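Local coordinates for vesicular integral-membrane protein VIP36 (Canis lupus familiaris, PDB 2DUR) that binds high-mannose glycans through a calcium-dependent lumenal lectin domain and takes part in sorting and transporting glycoproteins early in the secretory pathway, at residues A[79-84]-A[214-219]; A[110-115]-A[128-133]; A[116-121]-A[140-145]; A[123-128]-A[153-158]. One frame throughout, in Å; residues are numbered along the deposited sequence. Where two conformers were deposited one is given.

The four contacts illustrate how an L-type lectin builds a sugar site at the rim of a beta sandwich. Contact 2 pairs two strands of one sheet and carries Asp114 to the calcium ion; contact 3, whose centre lies about 12 Å from that of contact 2, supplies three more protein ligands and two donors to mannose O4. Contact 1 approaches the same mannose from the other loops, and its Asp83 O lies 3.1 Å from Thr115 N of contact 2, a probable hydrogen bond. Contact 4 shares Tyr128 with contact 2 and reaches contact 3 where Arg124 NH2 stands 3.0 Å from Asp145 O, again a probable hydrogen bond.

Contact 1. Residues A[79-84]-A[214-219]. With MAN (alpha-D-mannopyranose), chain C.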
# COMPACT_ATOMS: atom_id res chain seq x y z
N ASN A 79 -17.67 -9.36 -13.69
CA ASN A 79 -16.59 -9.43 -12.69
C ASN A 79 -15.19 -9.64 -13.30
O ASN A 79 -14.24 -9.96 -12.60
CB ASN A 79 -16.95 -10.40 -11.52
CG ASN A 79 -16.30 -11.81 -11.62
OD1 ASN A 79 -16.00 -12.43 -10.57
ND2 ASN A 79 -16.11 -12.34 -12.84
N LEU A 80 -15.06 -9.39 -14.61
CA LEU A 80 -13.82 -9.69 -15.34
C LEU A 80 -12.80 -8.56 -15.31
O LEU A 80 -12.51 -7.90 -16.32
CB LEU A 80 -14.15 -10.12 -16.78
CG LEU A 80 -15.08 -11.33 -16.93
CD1 LEU A 80 -15.35 -11.56 -18.41
CD2 LEU A 80 -14.48 -12.60 -16.31
N HIS A 81 -12.24 -8.34 -14.12
CA HIS A 81 -11.22 -7.33 -13.93
C HIS A 81 -10.32 -7.78 -12.79
O HIS A 81 -10.67 -8.66 -12.03
CB HIS A 81 -11.84 -5.96 -13.55
CG HIS A 81 -12.67 -6.02 -12.30
ND1 HIS A 81 -14.05 -6.12 -12.32
CD2 HIS A 81 -12.31 -6.07 -11.00
CE1 HIS A 81 -14.50 -6.19 -11.09
NE2 HIS A 81 -13.47 -6.17 -10.26
N GLY A 82 -9.17 -7.16 -12.68
CA GLY A 82 -8.19 -7.49 -11.63
C GLY A 82 -6.82 -6.87 -11.93
O GLY A 82 -6.64 -6.20 -12.96
N ASP A 83 -5.82 -7.09 -11.07
CA ASP A 83 -5.98 -7.86 -9.83
C ASP A 83 -6.01 -7.01 -8.56
O ASP A 83 -6.50 -7.45 -7.52
CB ASP A 83 -4.82 -8.86 -9.74
CG ASP A 83 -5.10 -10.12 -10.56
OD1 ASP A 83 -4.59 -10.23 -11.70
OD2 ASP A 83 -5.89 -10.95 -10.07
N GLY A 84 -5.44 -5.80 -8.66
CA GLY A 84 -5.39 -4.87 -7.52
C GLY A 84 -4.07 -4.17 -7.30
O GLY A 84 -3.12 -4.30 -8.08
N LEU A 214 -6.92 -10.99 -16.28
CA LEU A 214 -7.86 -9.87 -16.09
C LEU A 214 -7.08 -8.62 -15.78
O LEU A 214 -5.97 -8.68 -15.26
CB LEU A 214 -8.83 -10.19 -14.95
CG LEU A 214 -9.66 -11.47 -15.12
CD1 LEU A 214 -10.49 -11.74 -13.88
CD2 LEU A 214 -10.54 -11.36 -16.38
N SER A 215 -7.66 -7.46 -16.08
CA SER A 215 -6.90 -6.25 -15.99
C SER A 215 -7.76 -5.08 -15.47
O SER A 215 -8.96 -5.23 -15.25
CB SER A 215 -6.27 -5.90 -17.34
OG SER A 215 -7.27 -5.57 -18.28
N ASP A 216 -7.08 -3.97 -15.25
CA ASP A 216 -7.66 -2.68 -14.84
C ASP A 216 -6.55 -1.65 -14.91
O ASP A 216 -5.35 -1.96 -14.81
CB ASP A 216 -8.14 -2.70 -13.37
CG ASP A 216 -9.63 -2.86 -13.20
OD1 ASP A 216 -10.44 -2.53 -14.11
OD2 ASP A 216 -10.01 -3.31 -12.10
N ASN A 217 -6.93 -0.39 -15.05
CA ASN A 217 -5.97 0.66 -14.80
C ASN A 217 -5.80 0.77 -13.29
O ASN A 217 -6.80 0.81 -12.58
CB ASN A 217 -6.50 2.00 -15.29
CG ASN A 217 -6.67 2.04 -16.79
OD1 ASN A 217 -5.68 2.07 -17.53
ND2 ASN A 217 -7.93 2.07 -17.24
N HIS A 218 -4.55 0.78 -12.84
CA HIS A 218 -4.23 1.01 -11.42
C HIS A 218 -3.38 2.26 -11.33
O HIS A 218 -2.20 2.23 -11.62
CB HIS A 218 -3.48 -0.23 -10.84
CG HIS A 218 -4.29 -1.49 -10.87
ND1 HIS A 218 -4.10 -2.48 -11.82
CD2 HIS A 218 -5.25 -1.95 -10.05
CE1 HIS A 218 -4.96 -3.46 -11.60
NE2 HIS A 218 -5.66 -3.17 -10.53
N ASP A 219 -4.01 3.39 -10.94
CA ASP A 219 -3.31 4.67 -10.89
C ASP A 219 -3.04 5.16 -9.46
O ASP A 219 -3.86 4.95 -8.57
CB ASP A 219 -4.13 5.78 -11.57
CG ASP A 219 -4.43 5.50 -13.03
OD1 ASP A 219 -3.70 4.68 -13.63
OD2 ASP A 219 -5.37 6.12 -13.58
C1 MAN C . -4.55 -15.47 -14.20
C2 MAN C . -3.55 -15.62 -13.05
C3 MAN C . -4.18 -15.19 -11.72
C4 MAN C . -4.85 -13.81 -11.83
C5 MAN C . -5.90 -13.91 -12.93
C6 MAN C . -6.69 -12.61 -13.08
O1 MAN C . -5.47 -16.55 -14.20
O2 MAN C . -2.44 -14.80 -13.31
O3 MAN C . -3.20 -15.21 -10.70
O4 MAN C . -5.46 -13.41 -10.62
O5 MAN C . -5.19 -14.19 -14.12
O6 MAN C . -5.86 -11.59 -13.58
O HOH W 1 -10.18 -7.41 -17.60
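With CG turned opposite the carbonyl carbon in both residues (chi1 -58° in Leu214, -82° in Asp83), the Leu214 side chain lies against the backbone of Leu80 and His81, while the Asp83 carboxylate swings out to the mannose that both segments bind. The two branches of Leu214 divide the work: CD2 rests on Leu80, 3.8 Å from its CB, and CD1 lies along the His81 peptide. One direct backbone hydrogen bond joins the loops, from Gly82 N to Ser215 O (3.2 Å), and the donor stands well above the carbonyl plane. Water 1 adds a bridge, donating to Leu80 O and accepting from Ser215 N. Farther along, His81 and Asp216 run side by side, ring and carboxylate planes 19° apart, with Asp216 OD2 3.5 Å from His81 CB; the carboxylate's salt bridge is to Arg159. Gly84 O lies over one face of the His218 ring, displaced toward its rim, and His218 ND1 is hydrogen-bonded to Thr43. At the sugar, Asp83 grips two hydroxyls, OD1 taking O6 of the mannose at 2.6 Å and OD2 taking its O4 at 2.6 Å. Leu214 N donates to that same O6 at 3.0 Å. A cis peptide precedes Asp83, and this cis-aspartate, paired with a backbone donor from a second loop, is a hallmark of the carbohydrate site of legume-type lectins.

Contact 2. Residues A[110-115]-A[128-133]. With CA (calcium ion), chain E.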
# COMPACT_ATOMS: atom_id res chain seq x y z
N ALA A 110 2.35 -4.98 4.24
CA ALA A 110 1.58 -4.83 2.99
C ALA A 110 0.16 -4.46 3.29
O ALA A 110 -0.44 -4.97 4.24
CB ALA A 110 1.60 -6.13 2.18
N ILE A 111 -0.38 -3.53 2.49
CA ILE A 111 -1.81 -3.27 2.47
C ILE A 111 -2.25 -3.63 1.04
O ILE A 111 -1.80 -3.02 0.06
CB ILE A 111 -2.15 -1.80 2.82
CG1 ILE A 111 -1.44 -1.36 4.13
CG2 ILE A 111 -3.69 -1.61 2.87
CD1 ILE A 111 -0.12 -0.66 3.91
N PHE A 112 -3.13 -4.62 0.94
CA PHE A 112 -3.58 -5.08 -0.38
C PHE A 112 -4.96 -4.55 -0.66
O PHE A 112 -5.84 -4.66 0.18
CB PHE A 112 -3.69 -6.61 -0.37
CG PHE A 112 -2.41 -7.33 -0.04
CD1 PHE A 112 -1.21 -6.99 -0.67
CD2 PHE A 112 -2.42 -8.32 0.93
CE1 PHE A 112 -0.03 -7.68 -0.38
CE2 PHE A 112 -1.26 -9.04 1.20
CZ PHE A 112 -0.07 -8.71 0.58
N LEU A 113 -5.17 -4.05 -1.89
CA LEU A 113 -6.50 -3.63 -2.36
C LEU A 113 -6.81 -4.61 -3.49
O LEU A 113 -6.40 -4.40 -4.65
CB LEU A 113 -6.42 -2.19 -2.88
CG LEU A 113 -6.30 -1.08 -1.82
CD1 LEU A 113 -4.89 -1.02 -1.31
CD2 LEU A 113 -6.67 0.26 -2.44
N ASP A 114 -7.46 -5.71 -3.14
CA ASP A 114 -7.64 -6.87 -4.03
C ASP A 114 -9.02 -6.77 -4.68
O ASP A 114 -10.02 -6.75 -3.97
CB ASP A 114 -7.51 -8.15 -3.18
CG ASP A 114 -7.53 -9.44 -4.00
OD1 ASP A 114 -7.18 -10.52 -3.46
OD2 ASP A 114 -7.88 -9.38 -5.20
N THR A 115 -9.08 -6.73 -6.01
CA THR A 115 -10.34 -6.52 -6.71
C THR A 115 -10.94 -7.78 -7.34
O THR A 115 -12.02 -7.73 -7.92
CB THR A 115 -10.17 -5.51 -7.85
OG1 THR A 115 -9.20 -6.02 -8.77
CG2 THR A 115 -9.69 -4.13 -7.35
N TYR A 128 -11.57 -6.23 -1.63
CA TYR A 128 -11.28 -6.50 -0.22
C TYR A 128 -9.90 -5.92 0.09
O TYR A 128 -8.91 -6.23 -0.60
CB TYR A 128 -11.35 -8.03 0.06
CG TYR A 128 -11.36 -8.37 1.53
CD1 TYR A 128 -12.55 -8.37 2.26
CD2 TYR A 128 -10.17 -8.65 2.21
CE1 TYR A 128 -12.55 -8.66 3.61
CE2 TYR A 128 -10.17 -8.93 3.58
CZ TYR A 128 -11.37 -8.94 4.26
OH TYR A 128 -11.39 -9.21 5.62
N ILE A 129 -9.85 -5.09 1.12
CA ILE A 129 -8.62 -4.45 1.54
C ILE A 129 -8.14 -5.19 2.78
O ILE A 129 -8.89 -5.35 3.74
CB ILE A 129 -8.84 -2.95 1.93
CG1 ILE A 129 -9.30 -2.16 0.70
CG2 ILE A 129 -7.58 -2.33 2.53
CD1 ILE A 129 -9.59 -0.68 1.00
N SER A 130 -6.89 -5.63 2.78
CA SER A 130 -6.38 -6.36 3.95
C SER A 130 -4.95 -5.97 4.25
O SER A 130 -4.29 -5.33 3.44
CB SER A 130 -6.53 -7.88 3.74
OG SER A 130 -5.72 -8.33 2.67
N VAL A 131 -4.47 -6.32 5.44
CA VAL A 131 -3.08 -6.06 5.78
C VAL A 131 -2.37 -7.40 6.07
O VAL A 131 -2.99 -8.35 6.53
CB VAL A 131 -2.93 -5.11 6.98
CG1 VAL A 131 -3.31 -3.68 6.56
CG2 VAL A 131 -3.78 -5.59 8.19
N MET A 132 -1.07 -7.41 5.84
CA MET A 132 -0.22 -8.58 6.08
C MET A 132 1.11 -8.07 6.62
O MET A 132 1.64 -7.09 6.12
CB MET A 132 -0.03 -9.36 4.76
CG MET A 132 0.94 -10.54 4.90
SD MET A 132 0.89 -11.42 3.32
CE MET A 132 2.17 -12.65 3.63
N VAL A 133 1.62 -8.74 7.65
CA VAL A 133 2.94 -8.41 8.21
C VAL A 133 3.80 -9.65 8.05
O VAL A 133 3.35 -10.75 8.35
CB VAL A 133 2.83 -8.02 9.68
CG1 VAL A 133 4.20 -7.92 10.35
CG2 VAL A 133 2.07 -6.68 9.78
CA CA E . -7.42 -11.80 -5.61
O HOH W 2 -6.48 -10.50 -7.44
O HOH W 3 -5.21 -12.51 -4.85
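An antiparallel strand pair within the seven-stranded sheet of the L-type lectin beta sandwich is formed by 110-114 and 128-133, and it ends at the calcium site. The segments run at 158° to each other, their axes approaching to 4.7 Å. Six backbone hydrogen bonds couple them in three hydrogen-bonded pairs, Ala110 with Met132, Phe112 with Ser130 and Asp114 with Tyr128; the Phe112 N to Ser130 O bond measures 2.8 Å. The intervening non-hydrogen-bonded pairs, Ile111 with Val131 and Leu113 with Ile129, turn their side chains to the face packed on strands 165-172 and 175-181, the second sheet of the sandwich. There Ile111 CG1 lies alongside Val131 CG1 at 3.8 Å, and Leu113 CG sits beside Ile129 CG1 at 4.1 Å.

On the face bearing Phe112, the phenyl ring is met at its rim by two groups. Ser130 OG approaches in the ring plane, 3.7 Å from CD2 of Phe112. Met132, its chain extended throughout and CG opposite the backbone N (chi1 175°), lays SD at the ring edge, 5.0 Å from the centroid of Phe112, a Met-aromatic contact. Phe100 and Tyr140 also meet this ring. At the strand end, Asp114 directs its carboxylate off the sheet, helped by a chi1 of -174°, into the metal site completed by Tyr116, Asn118 and Asp145. The grip is bidentate: OD1 and OD2 of Asp114 each stand 2.5 Å from the calcium ion, which also holds waters 2 and 3.

Contact 3. Residues A[116-121]-A[140-145]. With CA (calcium ion), chain E; MAN (alpha-D-mannopyranose), chain C.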
# COMPACT_ATOMS: atom_id res chain seq x y z
N TYR A 116 -10.25 -8.91 -7.26
CA TYR A 116 -10.71 -10.13 -7.92
C TYR A 116 -10.70 -11.33 -6.96
O TYR A 116 -9.63 -11.66 -6.46
CB TYR A 116 -9.84 -10.44 -9.14
CG TYR A 116 -10.24 -11.71 -9.83
CD1 TYR A 116 -11.50 -11.82 -10.44
CD2 TYR A 116 -9.38 -12.81 -9.85
CE1 TYR A 116 -11.87 -12.99 -11.06
CE2 TYR A 116 -9.76 -14.00 -10.49
CZ TYR A 116 -11.02 -14.07 -11.07
OH TYR A 116 -11.41 -15.24 -11.69
N PRO A 117 -11.86 -11.99 -6.72
CA PRO A 117 -11.83 -13.17 -5.84
C PRO A 117 -11.27 -14.40 -6.54
O PRO A 117 -11.99 -15.06 -7.31
CB PRO A 117 -13.30 -13.37 -5.44
CG PRO A 117 -14.10 -12.71 -6.53
CD PRO A 117 -13.23 -11.67 -7.19
N ASN A 118 -9.99 -14.70 -6.30
CA ASN A 118 -9.38 -15.91 -6.86
C ASN A 118 -9.91 -17.16 -6.16
O ASN A 118 -9.94 -18.25 -6.74
CB ASN A 118 -7.88 -15.85 -6.67
CG ASN A 118 -7.24 -14.79 -7.51
OD1 ASN A 118 -7.17 -13.62 -7.10
ND2 ASN A 118 -6.75 -15.17 -8.68
N ASP A 119 -10.30 -16.98 -4.91
CA ASP A 119 -10.74 -18.07 -4.05
C ASP A 119 -12.17 -18.51 -4.37
O ASP A 119 -13.14 -17.77 -4.09
CB ASP A 119 -10.61 -17.63 -2.59
CG ASP A 119 -10.95 -18.72 -1.60
OD1 ASP A 119 -11.27 -19.86 -2.00
OD2 ASP A 119 -10.90 -18.39 -0.39
N GLU A 120 -12.28 -19.71 -4.92
CA GLU A 120 -13.57 -20.27 -5.30
C GLU A 120 -14.47 -20.56 -4.12
O GLU A 120 -15.69 -20.68 -4.28
CB GLU A 120 -13.38 -21.53 -6.14
CG GLU A 120 -12.93 -21.17 -7.54
CD GLU A 120 -12.21 -22.29 -8.26
OE1 GLU A 120 -12.79 -22.81 -9.24
OE2 GLU A 120 -11.06 -22.63 -7.86
N THR A 121 -13.89 -20.67 -2.93
CA THR A 121 -14.69 -20.89 -1.73
C THR A 121 -14.57 -19.73 -0.74
O THR A 121 -14.72 -19.91 0.48
CB THR A 121 -14.33 -22.24 -1.04
OG1 THR A 121 -12.95 -22.23 -0.65
CG2 THR A 121 -14.60 -23.43 -1.98
N TYR A 140 2.27 -14.99 0.25
CA TYR A 140 0.90 -14.59 -0.03
C TYR A 140 0.32 -15.59 -1.02
O TYR A 140 0.83 -15.73 -2.14
CB TYR A 140 0.92 -13.18 -0.62
CG TYR A 140 -0.42 -12.71 -1.13
CD1 TYR A 140 -1.40 -12.25 -0.24
CD2 TYR A 140 -0.69 -12.69 -2.50
CE1 TYR A 140 -2.62 -11.79 -0.70
CE2 TYR A 140 -1.91 -12.24 -2.99
CZ TYR A 140 -2.86 -11.79 -2.08
OH TYR A 140 -4.09 -11.35 -2.50
N ASP A 141 -0.71 -16.31 -0.59
CA ASP A 141 -1.32 -17.31 -1.48
C ASP A 141 -2.31 -16.60 -2.40
O ASP A 141 -3.46 -16.38 -2.02
CB ASP A 141 -2.03 -18.40 -0.69
CG ASP A 141 -2.57 -19.50 -1.58
OD1 ASP A 141 -3.00 -20.55 -1.03
OD2 ASP A 141 -2.54 -19.33 -2.84
N HIS A 142 -1.83 -16.22 -3.58
CA HIS A 142 -2.63 -15.37 -4.49
C HIS A 142 -3.92 -16.06 -4.89
O HIS A 142 -4.99 -15.46 -4.95
CB HIS A 142 -1.79 -15.01 -5.71
CG HIS A 142 -2.56 -14.25 -6.74
ND1 HIS A 142 -2.74 -12.88 -6.68
CD2 HIS A 142 -3.25 -14.67 -7.83
CE1 HIS A 142 -3.48 -12.50 -7.71
NE2 HIS A 142 -3.81 -13.56 -8.41
N SER A 143 -3.83 -17.37 -5.12
CA SER A 143 -5.00 -18.14 -5.52
C SER A 143 -6.13 -18.19 -4.47
O SER A 143 -7.28 -18.51 -4.81
CB SER A 143 -4.57 -19.57 -5.87
OG SER A 143 -4.34 -20.33 -4.69
N LYS A 144 -5.81 -17.90 -3.20
CA LYS A 144 -6.81 -17.87 -2.14
C LYS A 144 -6.96 -16.47 -1.55
O LYS A 144 -7.43 -16.29 -0.43
CB LYS A 144 -6.52 -18.94 -1.05
CG LYS A 144 -6.44 -20.38 -1.62
CD LYS A 144 -7.81 -20.94 -2.02
CE LYS A 144 -8.60 -21.39 -0.81
NZ LYS A 144 -9.95 -22.00 -1.16
N ASP A 145 -6.57 -15.46 -2.35
CA ASP A 145 -6.65 -14.05 -1.93
C ASP A 145 -5.98 -13.83 -0.56
O ASP A 145 -6.47 -13.05 0.27
CB ASP A 145 -8.12 -13.59 -1.89
CG ASP A 145 -8.86 -13.90 -3.19
OD1 ASP A 145 -9.85 -14.63 -3.14
OD2 ASP A 145 -8.39 -13.48 -4.25
CA CA E . -7.42 -11.80 -5.61
C1 MAN C . -4.55 -15.47 -14.20
C2 MAN C . -3.55 -15.62 -13.05
C3 MAN C . -4.18 -15.19 -11.72
C4 MAN C . -4.85 -13.81 -11.83
C5 MAN C . -5.90 -13.91 -12.93
C6 MAN C . -6.69 -12.61 -13.08
O1 MAN C . -5.47 -16.55 -14.20
O2 MAN C . -2.44 -14.80 -13.31
O3 MAN C . -3.20 -15.21 -10.70
O4 MAN C . -5.46 -13.41 -10.62
O5 MAN C . -5.19 -14.19 -14.12
O6 MAN C . -5.86 -11.59 -13.58
O HOH W 4 -10.88 -15.34 -0.48
O HOH W 3 -5.21 -12.51 -4.85
O HOH W 2 -6.48 -10.50 -7.44
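Asn118, Asp145 and Asp119 bury the most surface here, and the three join the two loops, Asn118 and Asp145 at the calcium ion and Asn118 also at the mannose. Asn118 works with both ends of its amide. Its OD1 binds the calcium ion at 2.4 Å, whereas its ND2 donates an almost straight bond (172°) to O4 of the mannose. His142, its ring inclined 63° to that amide, reaches the same hydroxyl with NE2 at 2.8 Å, the sugar oxygen lying in the ring plane at its edge.

Asp145 likewise divides its duties. OD2 ligates the metal and, through its syn lone pair, accepts from Asn118 N at 2.9 Å; OD1 receives Asp119 N from above the carboxylate plane. The carbonyl of Tyr116 is another protein ligand, Asp114 supplies the rest, and waters 2 and 3 fill the shell. Water 3 is itself positioned by a hydrogen bond it donates to His142 O and another shared with Tyr140 OH.

Asp119 points back towards the second loop, CG opposite its backbone N (chi1 -176°). OD1 gathers three donors: Lys144 NZ in a 2.7 Å salt bridge, Thr121 OG1, and Thr121 N, which closes an Asx turn. OD2 has its salt bridge with Arg147, and water 4 links it to Asp145 OD1. Because the residues that hold calcium also fix the amide that meets the sugar, occupancy of the metal site probably presets the donor geometry at O4, consistent with calcium-dependent mannose binding.

Contact 4. Residues A[123-128]-A[153-158]; sequences ERVFPY and GCTADF
Tyr128 and Thr155 form an antiparallel non-hydrogen-bonded pair, CA atoms 4.4 Å apart, and just beyond it Ala156 N donates to Pro127 O at 2.9 Å, so the chain entering strand 128-135 is stitched to the edge strand 152-155 as that strand ends. A cis peptide precedes Pro127. Its ring turns towards the partner segment, where CB meets CE1 of Phe158 at 3.5 Å, with CG over one face of the phenyl ring. Ala156 O adds to the packing, lying 3.3 Å from Pro127 CB.

The hydroxyl of Thr155 sits between two carbonyls, within hydrogen-bonding distance of both, OG1 being 2.9 Å from Val125 O and 3.2 Å from Pro127 O. Val125 CG1 packs against the same oxygen.

Tyr128 spreads its ring along the edge strand, directed there by a chi1 of -167° that sets CG opposite the backbone N. Cys154 O lies over one face, 3.5 Å from CD1 of Tyr128, while CD of Arg124 covers the centre of the opposite face. The phenol oxygen passes 3.3 Å from Gly153 C, a position where the absence of a side chain leaves room for the ring, and its hydrogen bond is to Glu150. Arg124 is salt-bridged to that same glutamate and also bonded to Asp145 O, while Cys154 forms a disulfide with Cys191. Polar and apolar contacts thus act together, one backbone hydrogen bond and a threonine hydroxyl set between carbonyls, beside a tyrosine covered on both faces, and they join the loop leading from the calcium site to the outer strand 152-155.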
# COMPACT_ATOMS: atom_id res chain seq x y z
N GLU A 123 -15.23 -16.58 1.63
CA GLU A 123 -16.29 -16.07 2.50
C GLU A 123 -16.26 -14.54 2.56
O GLU A 123 -16.96 -13.94 3.38
CB GLU A 123 -16.15 -16.65 3.93
CG GLU A 123 -16.34 -18.17 4.03
CD GLU A 123 -16.30 -18.68 5.47
OE1 GLU A 123 -15.48 -18.18 6.28
OE2 GLU A 123 -17.09 -19.60 5.81
N ARG A 124 -15.46 -13.92 1.70
CA ARG A 124 -15.31 -12.47 1.67
C ARG A 124 -16.05 -11.83 0.47
O ARG A 124 -16.24 -12.47 -0.56
CB ARG A 124 -13.82 -12.09 1.68
CG ARG A 124 -13.15 -12.42 3.02
CD ARG A 124 -11.64 -12.18 3.08
NE ARG A 124 -10.88 -13.24 2.44
CZ ARG A 124 -9.58 -13.19 2.19
NH1 ARG A 124 -8.88 -12.12 2.56
NH2 ARG A 124 -8.97 -14.20 1.58
N VAL A 125 -16.45 -10.58 0.64
CA VAL A 125 -17.02 -9.78 -0.45
C VAL A 125 -15.94 -8.84 -1.01
O VAL A 125 -15.23 -8.18 -0.26
CB VAL A 125 -18.23 -8.96 0.03
CG1 VAL A 125 -18.72 -8.02 -1.06
CG2 VAL A 125 -19.36 -9.90 0.49
N PHE A 126 -15.82 -8.78 -2.34
CA PHE A 126 -14.78 -7.99 -3.01
C PHE A 126 -15.32 -6.68 -3.62
O PHE A 126 -16.53 -6.58 -3.86
CB PHE A 126 -14.03 -8.85 -4.06
CG PHE A 126 -13.10 -9.85 -3.44
CD1 PHE A 126 -13.59 -10.91 -2.70
CD2 PHE A 126 -11.71 -9.68 -3.55
CE1 PHE A 126 -12.72 -11.83 -2.08
CE2 PHE A 126 -10.83 -10.58 -2.94
CZ PHE A 126 -11.33 -11.66 -2.20
N PRO A 127 -14.44 -5.68 -3.85
CA PRO A 127 -13.02 -5.67 -3.49
C PRO A 127 -12.75 -5.74 -1.99
O PRO A 127 -13.60 -5.36 -1.18
CB PRO A 127 -12.53 -4.33 -4.03
CG PRO A 127 -13.52 -3.99 -5.13
CD PRO A 127 -14.82 -4.45 -4.56
N TYR A 128 -11.57 -6.23 -1.63
CA TYR A 128 -11.28 -6.50 -0.22
C TYR A 128 -9.90 -5.92 0.09
O TYR A 128 -8.91 -6.23 -0.60
CB TYR A 128 -11.35 -8.03 0.06
CG TYR A 128 -11.36 -8.37 1.53
CD1 TYR A 128 -12.55 -8.37 2.26
CD2 TYR A 128 -10.17 -8.65 2.21
CE1 TYR A 128 -12.55 -8.66 3.61
CE2 TYR A 128 -10.17 -8.93 3.58
CZ TYR A 128 -11.37 -8.94 4.26
OH TYR A 128 -11.39 -9.21 5.62
N GLY A 153 -8.95 -7.08 7.68
CA GLY A 153 -9.36 -6.53 6.39
C GLY A 153 -10.81 -6.08 6.40
O GLY A 153 -11.51 -6.18 7.43
N CYS A 154 -11.24 -5.54 5.27
CA CYS A 154 -12.62 -5.08 5.13
C CYS A 154 -12.99 -5.08 3.66
O CYS A 154 -12.13 -4.92 2.80
CB CYS A 154 -12.80 -3.67 5.73
SG CYS A 154 -12.28 -2.29 4.66
N THR A 155 -14.27 -5.28 3.37
CA THR A 155 -14.74 -5.05 2.01
C THR A 155 -14.81 -3.54 1.74
O THR A 155 -15.10 -2.74 2.65
CB THR A 155 -16.08 -5.79 1.72
OG1 THR A 155 -16.42 -5.65 0.32
CG2 THR A 155 -17.21 -5.26 2.59
N ALA A 156 -14.48 -3.14 0.51
CA ALA A 156 -14.43 -1.71 0.15
C ALA A 156 -14.76 -1.49 -1.32
O ALA A 156 -14.16 -2.12 -2.19
CB ALA A 156 -13.06 -1.09 0.49
N ASP A 157 -15.71 -0.60 -1.61
CA ASP A 157 -16.19 -0.40 -2.98
C ASP A 157 -15.41 0.75 -3.60
O ASP A 157 -15.86 1.91 -3.57
CB ASP A 157 -17.71 -0.12 -2.94
CG ASP A 157 -18.31 0.06 -4.33
OD1 ASP A 157 -17.63 -0.18 -5.35
OD2 ASP A 157 -19.51 0.45 -4.40
N PHE A 158 -14.22 0.45 -4.12
CA PHE A 158 -13.36 1.53 -4.61
C PHE A 158 -13.18 1.59 -6.12
O PHE A 158 -12.52 2.50 -6.61
CB PHE A 158 -12.00 1.54 -3.90
CG PHE A 158 -11.22 0.27 -4.05
CD1 PHE A 158 -11.11 -0.61 -2.98
CD2 PHE A 158 -10.55 -0.03 -5.24
CE1 PHE A 158 -10.36 -1.81 -3.10
CE2 PHE A 158 -9.80 -1.21 -5.37
CZ PHE A 158 -9.70 -2.08 -4.31